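Local structure of receptor-type adenylate cyclase GRESAG 4.3 (Trypanosoma brucei, 1FX4) at residues V13-T18 / G158-M163; D19-T24 / G131-V136. The protein catalyses, through this catalytic domain of a larger receptor-type membrane protein, the magnesium-dependent conversion of ATP to cyclic AMP and diphosphate. All blocks are in the same frame, centred on the assembly; numbering follows the deposited sequence.

Interaction 1: V13-T18 / G158-M163; sequences VTLIFT and GRTSNM
The hydroxyl of Ser161 meets the side chains of Phe17 and Leu15, while its hydrogen bond goes outside the contact, to the backbone O of Tyr156 in strand 154-157. OG lies at the edge of the Phe17 ring, in its plane, 3.9 Å from CZ, and it is 4.1 Å from the Leu15 methyl CD1. The torsion that sends OG away from the backbone N of Ser161 (chi1 178°) suits both roles: the polar atom reaches a carbonyl although hydrophobic groups border it. Ser161 O also approaches the ring, 3.5 Å from Phe17 CE1, at a slant.

No hydrogen bond joins V13-T18 to G158-M163; the contact rests on shape. Leu15 makes the tightest contact. Its CD1 continues the line of the chain outward from CA (chi2 175°) and comes within 3.4 Å of Ser161 CA, tighter than carbon atoms usually pack, and 3.8 Å from Ser161 CB. A slim serine lets the branched leucine come up against the helix backbone itself. Thr160 flanks the same methyl, its CG2 4.2 Å from Leu15 CD1, while its OG1 turns to the backbone O of Leu142. The threonine thus offers a methyl to the strand and a hydroxyl to the chain beside it.

Val13, Leu15 and Phe17 point to the helix from one face of a central strand in the mixed sheet of the class III cyclase fold. Further along helix 159-170, Ala164 packs on both Leu15 and Phe17, and Ala165 and Glu168 on Phe17. The strand runs between 63-68 and 134-141, and the axes of 13-18 and 159-163 are 35° from parallel and 8.7 Å apart at closest approach.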
# COMPACT_ATOMS: atom_id res chain seq x y z
N VAL A 13 16.07 11.20 -11.75
CA VAL A 13 15.73 9.82 -11.46
C VAL A 13 14.54 9.40 -12.33
O VAL A 13 13.66 10.21 -12.62
CB VAL A 13 15.32 9.65 -9.98
CG1 VAL A 13 14.92 8.20 -9.71
CG2 VAL A 13 16.49 10.06 -9.06
N THR A 14 14.56 8.16 -12.80
CA THR A 14 13.43 7.66 -13.57
C THR A 14 12.70 6.71 -12.64
O THR A 14 13.29 5.77 -12.09
CB THR A 14 13.86 6.90 -14.85
OG1 THR A 14 14.58 7.80 -15.70
CG2 THR A 14 12.62 6.41 -15.60
N LEU A 15 11.43 7.00 -12.42
CA LEU A 15 10.62 6.18 -11.55
C LEU A 15 9.61 5.41 -12.37
O LEU A 15 9.06 5.92 -13.34
CB LEU A 15 9.90 7.05 -10.53
CG LEU A 15 10.82 7.75 -9.53
CD1 LEU A 15 9.98 8.67 -8.67
CD2 LEU A 15 11.55 6.71 -8.68
N ILE A 16 9.39 4.16 -11.97
CA ILE A 16 8.42 3.30 -12.61
C ILE A 16 7.45 2.84 -11.54
O ILE A 16 7.87 2.37 -10.48
CB ILE A 16 9.06 2.00 -13.16
CG1 ILE A 16 10.19 2.31 -14.13
CG2 ILE A 16 7.97 1.15 -13.84
CD1 ILE A 16 11.02 1.07 -14.47
N PHE A 17 6.15 3.04 -11.77
CA PHE A 17 5.15 2.55 -10.85
C PHE A 17 4.35 1.49 -11.60
O PHE A 17 4.04 1.66 -12.78
CB PHE A 17 4.21 3.66 -10.36
CG PHE A 17 4.74 4.43 -9.18
CD1 PHE A 17 5.57 5.52 -9.37
CD2 PHE A 17 4.41 4.06 -7.88
CE1 PHE A 17 6.05 6.24 -8.28
CE2 PHE A 17 4.89 4.78 -6.79
CZ PHE A 17 5.71 5.87 -7.00
N THR A 18 4.04 0.38 -10.93
CA THR A 18 3.25 -0.67 -11.55
C THR A 18 2.14 -1.08 -10.63
O THR A 18 2.22 -0.87 -9.42
CB THR A 18 4.07 -1.95 -11.79
OG1 THR A 18 4.32 -2.62 -10.54
CG2 THR A 18 5.41 -1.63 -12.47
N GLY A 158 8.44 13.90 -3.50
CA GLY A 158 8.35 15.12 -4.28
C GLY A 158 7.44 14.96 -5.47
O GLY A 158 6.90 13.88 -5.72
N ARG A 159 7.27 16.05 -6.21
CA ARG A 159 6.40 16.06 -7.38
C ARG A 159 6.77 15.00 -8.43
O ARG A 159 5.90 14.45 -9.08
CB ARG A 159 6.34 17.46 -8.01
CG ARG A 159 5.73 18.53 -7.10
CD ARG A 159 5.43 19.84 -7.84
NE ARG A 159 6.57 20.34 -8.60
CZ ARG A 159 7.67 20.87 -8.05
NH1 ARG A 159 7.78 20.99 -6.73
NH2 ARG A 159 8.67 21.25 -8.83
N THR A 160 8.06 14.68 -8.54
CA THR A 160 8.52 13.69 -9.51
C THR A 160 7.95 12.31 -9.22
O THR A 160 7.46 11.63 -10.11
CB THR A 160 10.07 13.61 -9.54
OG1 THR A 160 10.58 14.81 -10.11
CG2 THR A 160 10.54 12.42 -10.39
N SER A 161 8.00 11.92 -7.95
CA SER A 161 7.47 10.64 -7.54
C SER A 161 5.95 10.63 -7.73
O SER A 161 5.39 9.66 -8.23
CB SER A 161 7.84 10.36 -6.08
OG SER A 161 7.30 9.14 -5.66
N ASN A 162 5.31 11.74 -7.36
CA ASN A 162 3.85 11.86 -7.48
C ASN A 162 3.42 11.84 -8.94
O ASN A 162 2.36 11.32 -9.29
CB ASN A 162 3.36 13.14 -6.79
CG ASN A 162 3.87 13.26 -5.35
OD1 ASN A 162 4.08 12.25 -4.66
ND2 ASN A 162 4.10 14.50 -4.91
N MET A 163 4.25 12.41 -9.81
CA MET A 163 3.97 12.45 -11.24
C MET A 163 4.02 11.03 -11.81
O MET A 163 3.18 10.64 -12.62
CB MET A 163 4.98 13.33 -11.96
CG MET A 163 4.80 13.39 -13.45
SD MET A 163 3.24 14.15 -13.86
CE MET A 163 3.60 15.86 -13.39

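Interaction 2: D19-T24 / G131-V136; sequences DIESST and GLRVRV. With MG (magnesium ion), chain B.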
# COMPACT_ATOMS: atom_id res chain seq x y z
N ASP A 19 1.09 -1.66 -11.20
CA ASP A 19 0.03 -2.20 -10.39
C ASP A 19 -0.71 -3.22 -11.22
O ASP A 19 -0.71 -3.13 -12.45
CB ASP A 19 -0.93 -1.11 -9.90
CG ASP A 19 -1.58 -1.48 -8.57
OD1 ASP A 19 -1.46 -2.64 -8.15
OD2 ASP A 19 -2.18 -0.60 -7.93
N ILE A 20 -1.30 -4.20 -10.56
CA ILE A 20 -2.05 -5.23 -11.26
C ILE A 20 -3.46 -4.70 -11.47
O ILE A 20 -4.14 -4.32 -10.51
CB ILE A 20 -2.11 -6.53 -10.47
CG1 ILE A 20 -0.70 -7.12 -10.31
CG2 ILE A 20 -2.99 -7.54 -11.20
CD1 ILE A 20 -0.70 -8.42 -9.54
N GLU A 21 -3.88 -4.65 -12.72
CA GLU A 21 -5.21 -4.16 -13.01
C GLU A 21 -6.25 -5.10 -12.43
O GLU A 21 -6.12 -6.32 -12.53
CB GLU A 21 -5.43 -4.00 -14.51
CG GLU A 21 -6.77 -3.34 -14.79
CD GLU A 21 -7.04 -3.16 -16.25
OE1 GLU A 21 -7.03 -2.00 -16.71
OE2 GLU A 21 -7.27 -4.17 -16.95
N SER A 22 -7.25 -4.52 -11.77
CA SER A 22 -8.35 -5.29 -11.20
C SER A 22 -7.93 -6.38 -10.24
O SER A 22 -8.63 -7.38 -10.12
CB SER A 22 -9.16 -5.95 -12.31
OG SER A 22 -9.84 -4.98 -13.06
N SER A 23 -6.82 -6.19 -9.52
CA SER A 23 -6.39 -7.25 -8.62
C SER A 23 -7.41 -7.52 -7.51
O SER A 23 -7.60 -8.65 -7.10
CB SER A 23 -5.01 -6.97 -8.03
OG SER A 23 -5.00 -5.82 -7.22
N THR A 24 -8.06 -6.47 -7.03
CA THR A 24 -9.06 -6.65 -5.97
C THR A 24 -10.17 -7.60 -6.44
O THR A 24 -10.47 -8.59 -5.78
CB THR A 24 -9.61 -5.29 -5.53
OG1 THR A 24 -8.54 -4.52 -4.98
CG2 THR A 24 -10.67 -5.47 -4.47
N GLY A 131 -2.85 -13.83 -18.83
CA GLY A 131 -2.49 -13.68 -17.43
C GLY A 131 -2.74 -12.32 -16.80
O GLY A 131 -3.56 -11.55 -17.28
N LEU A 132 -2.04 -12.05 -15.71
CA LEU A 132 -2.18 -10.78 -15.00
C LEU A 132 -1.83 -9.58 -15.88
O LEU A 132 -0.84 -9.61 -16.63
CB LEU A 132 -1.30 -10.76 -13.74
CG LEU A 132 -1.72 -11.72 -12.62
CD1 LEU A 132 -0.70 -11.64 -11.47
CD2 LEU A 132 -3.13 -11.34 -12.14
N ARG A 133 -2.66 -8.55 -15.83
CA ARG A 133 -2.41 -7.34 -16.61
C ARG A 133 -1.84 -6.26 -15.71
O ARG A 133 -2.50 -5.80 -14.76
CB ARG A 133 -3.69 -6.84 -17.29
CG ARG A 133 -4.25 -7.83 -18.30
CD ARG A 133 -5.50 -7.24 -18.94
NE ARG A 133 -6.21 -8.23 -19.74
CZ ARG A 133 -7.25 -7.94 -20.51
NH1 ARG A 133 -7.70 -6.69 -20.58
NH2 ARG A 133 -7.87 -8.91 -21.18
N VAL A 134 -0.63 -5.82 -16.03
CA VAL A 134 0.07 -4.82 -15.25
C VAL A 134 0.06 -3.46 -15.92
O VAL A 134 0.38 -3.34 -17.10
CB VAL A 134 1.54 -5.28 -14.99
CG1 VAL A 134 2.28 -4.28 -14.10
CG2 VAL A 134 1.54 -6.64 -14.32
N ARG A 135 -0.35 -2.43 -15.19
CA ARG A 135 -0.33 -1.08 -15.73
C ARG A 135 0.99 -0.50 -15.28
O ARG A 135 1.46 -0.77 -14.17
CB ARG A 135 -1.50 -0.23 -15.22
CG ARG A 135 -1.47 0.08 -13.76
CD ARG A 135 -2.61 1.05 -13.39
NE ARG A 135 -3.89 0.38 -13.38
CZ ARG A 135 -4.59 0.13 -12.28
NH1 ARG A 135 -4.14 0.50 -11.08
NH2 ARG A 135 -5.75 -0.50 -12.37
N VAL A 136 1.61 0.29 -16.15
CA VAL A 136 2.92 0.85 -15.85
C VAL A 136 2.98 2.31 -16.23
O VAL A 136 2.55 2.71 -17.31
CB VAL A 136 4.04 0.09 -16.63
CG1 VAL A 136 5.41 0.67 -16.30
CG2 VAL A 136 3.98 -1.41 -16.29
MG MG B . -2.75 -2.86 -6.27
O HOH W 1 -2.73 1.69 -9.12
O HOH W 2 -4.20 -0.89 -6.17
O HOH W 3 -4.18 -3.16 -8.24
O HOH W 4 -6.41 -4.09 -19.90
O HOH W 5 -7.60 -1.84 -11.27
O HOH W 6 -1.40 -1.54 -4.64
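Arg135 and Asp19 extend side by side from paired strands, but carboxylate and guanidinium planes are turned 77° apart, and the salt bridge from Asp19 OD2 to Arg135 NH1 is long, 3.9 Å. Water 1 spans the pair, donating to OD2 and accepting a weak bond from NH1. Arg135 gets there by folding: CG sits between the backbone N and the carbonyl carbon (chi1 67°), and a second bend at chi3 (74°) swings the guanidinium back over the other strand, with NH1 3.8 Å from Asp19 CB and NH2 3.8 Å from Glu21 CA. Water 5 links NH2 to Ser22 N. Asp19 presents OD1 to the magnesium ion at 2.3 Å, and the same oxygen accepts a weak bond from Ile20 N, while OD2 accepts from water 2, itself a metal ligand. Asp62 completes the protein's share of the site, the aspartate pair characteristic of class III cyclases.

The backbone beneath is an antiparallel ladder. Arg135 N donates to Asp19 O at 2.9 Å, Asp19 N returns a bond to Arg135 O, and Glu21 N reaches Arg133 O at 2.7 Å. The type II turn from Ile20 to Ser23 overlaps this last bond and leads into helix 23-29.

Ile20 points to the sheet face opposite Asp19 and meets Leu132, from the loop before the strand, CD1 to CD1, two branched aliphatic chains that His41 of helix 34-51 also touches. Glu21 and Arg133 form a looser pair: both chains run out extended, and Glu21 OE2 stands 4.1 Å from Arg133 CD, with water 4 donating to that oxygen and accepting from NH1. Glu21 OE1 takes the N-H of Gly173, and Arg133 gives NH2 to Tyr125 OH and pairs with Glu103.

In the fold
Both contacts are buried and both use strand 13-20, but at different stretches and in different ways. Interaction 1 joins sheet to helix through apolar side chains and a serine, without a bond across it; interaction 2 joins neighbouring strands through backbone hydrogen bonds, and at the Asp19 end it adds a metal ligand, a long salt bridge and bridging waters. The two meet along strand 134-141, where Ile16 packs on Val136 and Thr18 on Val134. Interaction 2 is nested within the long chain segment that interaction 1 closes. The packed part of the strand leads directly to Asp19, the side chain of Phe17 lying about 10 Å from the magnesium ion.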